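Local coordinates for protein MstE (Scytonema sp. PCC 10023, PDB 6SBF) that is a class II terpene cyclase that probably folds and cyclises linear isoprenoid chains into the polycyclic scaffolds of merosterols, at residues 23-34 with 296-305. The protein carries 1 engineered substitution. Residues are numbered along the deposited sequence; the frame is centred on the assembly and turned at random.
With GOL (glycerol), chain B.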
ATOM      1  N   GLN A  23      20.149 -16.241  -0.610  1.00 14.27           N
ATOM      2  CA  GLN A  23      18.936 -16.414   0.241  1.00 14.56           C
ATOM      3  C   GLN A  23      17.865 -15.407  -0.161  1.00 14.32           C
ATOM      4  O   GLN A  23      16.665 -15.750  -0.134  1.00 15.18           O
ATOM      5  CB  GLN A  23      19.273 -16.370   1.719  1.00 15.30           C
ATOM      6  CG  GLN A  23      18.049 -16.625   2.551  1.00 16.02           C
ATOM      7  CD  GLN A  23      17.437 -17.960   2.344  1.00 17.26           C
ATOM      8  OE1 GLN A  23      18.136 -18.894   1.931  1.00 19.94           O
ATOM      9  NE2 GLN A  23      16.124 -18.016   2.586  1.00 19.66           N
ATOM     10  N   LEU A  24      18.247 -14.163  -0.517  1.00 14.43           N
ATOM     11  CA  LEU A  24      17.245 -13.234  -1.042  1.00 15.42           C
ATOM     12  C   LEU A  24      16.553 -13.857  -2.247  1.00 13.89           C
ATOM     13  O   LEU A  24      15.335 -13.761  -2.378  1.00 14.47           O
ATOM     14  CB  LEU A  24      17.897 -11.909  -1.410  1.00 15.86           C
ATOM     15  CG  LEU A  24      17.986 -10.950  -0.265  1.00 17.63           C
ATOM     16  CD1 LEU A  24      19.050  -9.919  -0.534  1.00 20.98           C
ATOM     17  CD2 LEU A  24      16.628 -10.304  -0.001  1.00 18.07           C
ATOM     18  N   SER A  25      17.321 -14.419  -3.182  1.00 14.36           N
ATOM     19  CA  SER A  25      16.701 -15.061  -4.380  1.00 14.13           C
ATOM     20  C   SER A  25      15.716 -16.138  -3.915  1.00 13.39           C
ATOM     21  O   SER A  25      14.593 -16.189  -4.415  1.00 14.75           O
ATOM     22  CB  SER A  25      17.739 -15.642  -5.312  1.00 15.37           C
ATOM     23  OG  SER A  25      18.597 -14.604  -5.769  1.00 16.91           O
ATOM     24  N   ASN A  26      16.167 -17.017  -3.039  1.00 12.87           N
ATOM     25  CA  ASN A  26      15.345 -18.175  -2.605  1.00 14.41           C
ATOM     26  C   ASN A  26      14.059 -17.685  -1.918  1.00 13.12           C
ATOM     27  O   ASN A  26      12.964 -18.245  -2.154  1.00 14.36           O
ATOM     28  CB  ASN A  26      16.165 -19.139  -1.766  1.00 15.81           C
ATOM     29  CG  ASN A  26      17.223 -19.875  -2.594  1.00 17.37           C
ATOM     30  OD1 ASN A  26      17.187 -19.789  -3.833  1.00 20.61           O
ATOM     31  ND2 ASN A  26      18.199 -20.466  -1.917  1.00 19.35           N
ATOM     32  N   SER A  27      14.209 -16.678  -1.075  1.00 13.48           N
ATOM     33  CA  SER A  27      13.085 -16.082  -0.316  1.00 13.55           C
ATOM     34  C   SER A  27      12.096 -15.453  -1.262  1.00 12.60           C
ATOM     35  O   SER A  27      10.872 -15.724  -1.215  1.00 13.68           O
ATOM     36  CB  SER A  27      13.626 -15.014   0.626  1.00 13.39           C
ATOM     37  OG  SER A  27      12.570 -14.220   1.179  1.00 15.23           O
ATOM     38  N   ILE A  28      12.602 -14.648  -2.197  1.00 13.12           N
ATOM     39  CA  ILE A  28      11.732 -13.998  -3.206  1.00 13.31           C
ATOM     40  C   ILE A  28      10.983 -15.083  -4.004  1.00 11.91           C
ATOM     41  O   ILE A  28       9.800 -14.944  -4.263  1.00 13.30           O
ATOM     42  CB  ILE A  28      12.547 -13.024  -4.051  1.00 12.29           C
ATOM     43  CG1 ILE A  28      12.972 -11.805  -3.230  1.00 12.91           C
ATOM     44  CG2 ILE A  28      11.797 -12.668  -5.343  1.00 13.45           C
ATOM     45  CD1 ILE A  28      14.153 -11.067  -3.799  1.00 13.83           C
ATOM     46  N   ASN A  29      11.717 -16.081  -4.476  1.00 12.77           N
ATOM     47  CA  ASN A  29      11.078 -17.105  -5.300  1.00 12.61           C
ATOM     48  C   ASN A  29      10.005 -17.889  -4.567  1.00 12.47           C
ATOM     49  O   ASN A  29       8.949 -18.189  -5.132  1.00 13.47           O
ATOM     50  CB  ASN A  29      12.112 -18.054  -5.923  1.00 14.15           C
ATOM     51  CG  ASN A  29      13.024 -17.315  -6.902  1.00 14.48           C
ATOM     52  OD1 ASN A  29      12.590 -16.343  -7.513  1.00 16.16           O
ATOM     53  ND2 ASN A  29      14.227 -17.831  -7.074  1.00 15.23           N
ATOM     54  N   ALA A  30      10.255 -18.174  -3.298  1.00 12.77           N
ATOM     55  CA  ALA A  30       9.250 -18.903  -2.488  1.00 12.82           C
ATOM     56  C   ALA A  30       8.003 -18.026  -2.311  1.00 11.79           C
ATOM     57  O   ALA A  30       6.873 -18.546  -2.363  1.00 13.51           O
ATOM     58  CB  ALA A  30       9.827 -19.321  -1.150  1.00 13.56           C
ATOM     59  N   ALA A  31       8.184 -16.725  -2.150  1.00 12.73           N
ATOM     60  CA  ALA A  31       7.047 -15.805  -1.986  1.00 13.15           C
ATOM     61  C   ALA A  31       6.270 -15.671  -3.281  1.00 12.38           C
ATOM     62  O   ALA A  31       5.027 -15.611  -3.258  1.00 12.75           O
ATOM     63  CB  ALA A  31       7.541 -14.503  -1.478  1.00 14.10           C
ATOM     64  N   VAL A  32       7.012 -15.565  -4.395  1.00 12.96           N
ATOM     65  CA  VAL A  32       6.315 -15.467  -5.687  1.00 13.55           C
ATOM     66  C   VAL A  32       5.498 -16.759  -5.913  1.00 12.81           C
ATOM     67  O   VAL A  32       4.340 -16.672  -6.391  1.00 13.89           O
ATOM     68  CB  VAL A  32       7.333 -15.239  -6.806  1.00 14.93           C
ATOM     69  CG1 VAL A  32       6.732 -15.478  -8.174  1.00 16.49           C
ATOM     70  CG2 VAL A  32       7.944 -13.847  -6.689  1.00 15.20           C
ATOM     71  N   ALA A  33       6.083 -17.924  -5.615  1.00 13.08           N
ATOM     72  CA  ALA A  33       5.305 -19.176  -5.817  1.00 14.14           C
ATOM     73  C   ALA A  33       4.044 -19.149  -4.918  1.00 13.92           C
ATOM     74  O   ALA A  33       2.927 -19.531  -5.347  1.00 14.05           O
ATOM     75  CB  ALA A  33       6.154 -20.392  -5.501  1.00 15.63           C
ATOM     76  N   PHE A  34       4.193 -18.744  -3.657  1.00 13.67           N
ATOM     77  CA  PHE A  34       3.019 -18.638  -2.747  1.00 13.25           C
ATOM     78  C   PHE A  34       1.965 -17.731  -3.355  1.00 12.36           C
ATOM     79  O   PHE A  34       0.782 -18.079  -3.425  1.00 13.80           O
ATOM     80  CB  PHE A  34       3.456 -18.103  -1.380  1.00 14.00           C
ATOM     81  CG  PHE A  34       2.314 -17.714  -0.469  1.00 13.37           C
ATOM     82  CD1 PHE A  34       1.665 -18.665   0.296  1.00 14.72           C
ATOM     83  CD2 PHE A  34       1.848 -16.419  -0.453  1.00 13.45           C
ATOM     84  CE1 PHE A  34       0.574 -18.306   1.072  1.00 16.72           C
ATOM     85  CE2 PHE A  34       0.758 -16.061   0.332  1.00 14.71           C
ATOM     86  CZ  PHE A  34       0.109 -17.023   1.050  1.00 16.52           C
ATOM     87  N   LEU A 296      14.139 -11.977   6.125  1.00 13.53           N
ATOM     88  CA  LEU A 296      14.487 -13.332   5.682  1.00 15.12           C
ATOM     89  C   LEU A 296      14.179 -14.351   6.796  1.00 15.13           C
ATOM     90  O   LEU A 296      13.642 -15.425   6.513  1.00 16.49           O
ATOM     91  CB  LEU A 296      15.949 -13.450   5.249  1.00 15.01           C
ATOM     92  CG  LEU A 296      16.319 -12.641   4.026  1.00 16.49           C
ATOM     93  CD1 LEU A 296      17.826 -12.702   3.771  1.00 18.01           C
ATOM     94  CD2 LEU A 296      15.564 -13.125   2.829  1.00 16.80           C
ATOM     95  N   GLU A 297      14.531 -14.015   8.036  1.00 16.44           N
ATOM     96  CA  GLU A 297      14.316 -14.953   9.175  1.00 17.60           C
ATOM     97  C   GLU A 297      12.832 -15.175   9.468  1.00 16.47           C
ATOM     98  O   GLU A 297      12.502 -16.302   9.889  1.00 20.81           O
ATOM     99  CB  GLU A 297      15.087 -14.500  10.439  1.00 28.64           C
ATOM    100  CG  GLU A 297      14.925 -15.430  11.652  1.00 65.93           C
ATOM    101  CD  GLU A 297      16.020 -15.254  12.691  1.00 84.62           C
ATOM    102  OE1 GLU A 297      16.148 -16.152  13.559  1.00114.05           O
ATOM    103  OE2 GLU A 297      16.732 -14.214  12.635  1.00 84.00           O
ATOM    104  N   GLN A 298      11.995 -14.174   9.217  1.00 15.60           N
ATOM    105  CA  GLN A 298      10.548 -14.210   9.549  1.00 15.96           C
ATOM    106  C   GLN A 298       9.741 -14.982   8.531  1.00 14.67           C
ATOM    107  O   GLN A 298       8.592 -15.263   8.794  1.00 15.31           O
ATOM    108  CB  GLN A 298       9.986 -12.806   9.743  1.00 17.11           C
ATOM    109  CG  GLN A 298      10.624 -12.053  10.912  1.00 20.51           C
ATOM    110  CD  GLN A 298      10.369 -12.741  12.241  1.00 23.45           C
ATOM    111  OE1 GLN A 298       9.255 -13.042  12.554  1.00 26.30           O
ATOM    112  NE2 GLN A 298      11.410 -13.019  13.003  1.00 29.86           N
ATOM    113  N   GLN A 299      10.290 -15.250   7.341  1.00 14.30           N
ATOM    114  CA  GLN A 299       9.458 -15.894   6.295  1.00 14.32           C
ATOM    115  C   GLN A 299       8.991 -17.260   6.800  1.00 13.41           C
ATOM    116  O   GLN A 299       9.777 -18.003   7.397  1.00 16.12           O
ATOM    117  CB  GLN A 299      10.293 -16.031   5.028  1.00 13.08           C
ATOM    118  CG  GLN A 299       9.446 -16.411   3.810  1.00 13.89           C
ATOM    119  CD  GLN A 299      10.260 -16.351   2.519  1.00 12.83           C
ATOM    120  OE1 GLN A 299      11.497 -16.348   2.576  1.00 14.96           O
ATOM    121  NE2 GLN A 299       9.556 -16.238   1.395  1.00 14.04           N
ATOM    122  N   ARG A 300       7.738 -17.586   6.500  1.00 14.27           N
ATOM    123  CA  ARG A 300       7.150 -18.900   6.820  1.00 14.68           C
ATOM    124  C   ARG A 300       7.566 -19.942   5.781  1.00 13.98           C
ATOM    125  O   ARG A 300       7.972 -19.650   4.657  1.00 15.61           O
ATOM    126  CB  ARG A 300       5.627 -18.769   6.914  1.00 15.97           C
ATOM    127  CG  ARG A 300       5.248 -17.815   8.049  1.00 21.46           C
ATOM    128  CD  ARG A 300       3.853 -17.876   8.568  1.00 29.30           C
ATOM    129  NE  ARG A 300       3.043 -17.308   7.522  1.00 32.59           N
ATOM    130  CZ  ARG A 300       1.809 -16.847   7.701  1.00 24.20           C
ATOM    131  NH1 ARG A 300       1.250 -16.914   8.911  1.00 31.57           N
ATOM    132  NH2 ARG A 300       1.147 -16.400   6.658  1.00 22.80           N
ATOM    133  N   PRO A 301       7.454 -21.250   6.124  1.00 16.28           N
ATOM    134  CA  PRO A 301       7.901 -22.318   5.234  1.00 17.98           C
ATOM    135  C   PRO A 301       7.208 -22.323   3.867  1.00 16.86           C
ATOM    136  O   PRO A 301       7.823 -22.740   2.898  1.00 20.49           O
ATOM    137  CB  PRO A 301       7.518 -23.594   5.973  1.00 22.29           C
ATOM    138  CG  PRO A 301       7.688 -23.172   7.399  1.00 24.29           C
ATOM    139  CD  PRO A 301       7.140 -21.764   7.466  1.00 19.35           C
ATOM    140  N   ASN A 302       5.967 -21.858   3.799  1.00 15.99           N
ATOM    141  CA  ASN A 302       5.162 -21.804   2.563  1.00 15.91           C
ATOM    142  C   ASN A 302       5.507 -20.587   1.694  1.00 16.11           C
ATOM    143  O   ASN A 302       4.882 -20.440   0.632  1.00 16.50           O
ATOM    144  CB  ASN A 302       3.667 -21.908   2.807  1.00 18.53           C
ATOM    145  CG  ASN A 302       3.027 -20.697   3.430  1.00 16.39           C
ATOM    146  OD1 ASN A 302       3.737 -19.729   3.725  1.00 16.74           O
ATOM    147  ND2 ASN A 302       1.712 -20.765   3.568  1.00 19.79           N
ATOM    148  N   GLY A 303       6.458 -19.748   2.135  1.00 14.64           N
ATOM    149  CA  GLY A 303       6.919 -18.577   1.374  1.00 14.95           C
ATOM    150  C   GLY A 303       6.245 -17.286   1.784  1.00 14.02           C
ATOM    151  O   GLY A 303       6.667 -16.235   1.325  1.00 13.89           O
ATOM    152  N   SER A 304       5.176 -17.332   2.582  1.00 13.78           N
ATOM    153  CA  SER A 304       4.442 -16.139   3.026  1.00 13.32           C
ATOM    154  C   SER A 304       5.122 -15.507   4.249  1.00 13.88           C
ATOM    155  O   SER A 304       5.993 -16.114   4.871  1.00 13.95           O
ATOM    156  CB  SER A 304       3.028 -16.491   3.352  1.00 13.86           C
ATOM    157  OG  SER A 304       2.943 -17.296   4.536  1.00 14.90           O
ATOM    158  N   TRP A 305       4.698 -14.299   4.536  1.00 13.24           N
ATOM    159  CA  TRP A 305       5.003 -13.681   5.837  1.00 13.80           C
ATOM    160  C   TRP A 305       3.673 -13.566   6.608  1.00 15.19           C
ATOM    161  O   TRP A 305       2.614 -13.448   6.003  1.00 16.38           O
ATOM    162  CB  TRP A 305       5.657 -12.303   5.695  1.00 13.33           C
ATOM    163  CG  TRP A 305       7.103 -12.358   5.369  1.00 13.22           C
ATOM    164  CD1 TRP A 305       8.131 -12.316   6.231  1.00 13.04           C
ATOM    165  CD2 TRP A 305       7.691 -12.552   4.059  1.00 13.17           C
ATOM    166  NE1 TRP A 305       9.309 -12.526   5.616  1.00 12.68           N
ATOM    167  CE2 TRP A 305       9.075 -12.625   4.268  1.00 12.96           C
ATOM    168  CE3 TRP A 305       7.215 -12.628   2.756  1.00 13.34           C
ATOM    169  CZ2 TRP A 305       9.995 -12.792   3.211  1.00 13.55           C
ATOM    170  CZ3 TRP A 305       8.102 -12.762   1.700  1.00 13.96           C
ATOM    171  CH2 TRP A 305       9.470 -12.832   1.938  1.00 13.62           C
TER
HETATM  172  C1  GOL B 401      12.951 -20.669   1.243  1.00 59.75           C
HETATM  173  O1  GOL B 401      14.212 -20.451   1.858  1.00 46.18           O
HETATM  174  C2  GOL B 401      11.997 -21.360   2.186  1.00 53.16           C
HETATM  175  O2  GOL B 401      10.954 -21.984   1.431  1.00 43.46           O
HETATM  176  C3  GOL B 401      11.283 -20.396   3.076  1.00 47.51           C
HETATM  177  O3  GOL B 401      10.068 -20.116   2.392  1.00 34.42           O
HETATM  178  O   HOH W   1      13.804 -16.593   3.991  1.00 18.12           O
HETATM  179  O   HOH W   2       6.770 -21.352  -1.918  1.00 26.75           O
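Q23 opens the contact by sliding its CG past CD1 of L296, while its NE2 reaches a water that also bonds L296 O and Q299 OE1. Residues 296-305 close a QW motif of the squalene-hopene cyclase family, Q299, G303 and W305 supplying its signature QxxxGxW, and helix 18-37 lies against this turn in the α6-α6 barrel. L24 CD2 meets L296 CD2 at 4.1 Å. One turn on, S27 CB presses on L296 CD2 at 3.5 Å, a tight fit. With OG anti to the backbone N (chi1 168°), S27 donates to Q299 OE1 at 2.8 Å, from above the carbonyl plane. The same amide sends NE2 back to S27 O, which also accepts from A31 N, and an almost straight bond to G303 O at 2.9 Å. Both acceptors lie near the amide plane, fixing its rotation, and W305 packs a ring face under Q299 CG. A leucine replacing Q299 would probably leave S27 OG and G303 O without these partners, S27 O with A31 N alone of its two donors, and the turn less firmly tied to the helix. The backbones come closest where A31 meets G303, and a CB on G303 would clash with A30 O. A31 CB rests against W305 CZ3 at 3.7 Å. Finally, S304 CB sits over the centre of the F34 ring in a CH-pi contact, 3.6 Å from the centroid, while R300 NE and NH2 both hold S304 OG side-on.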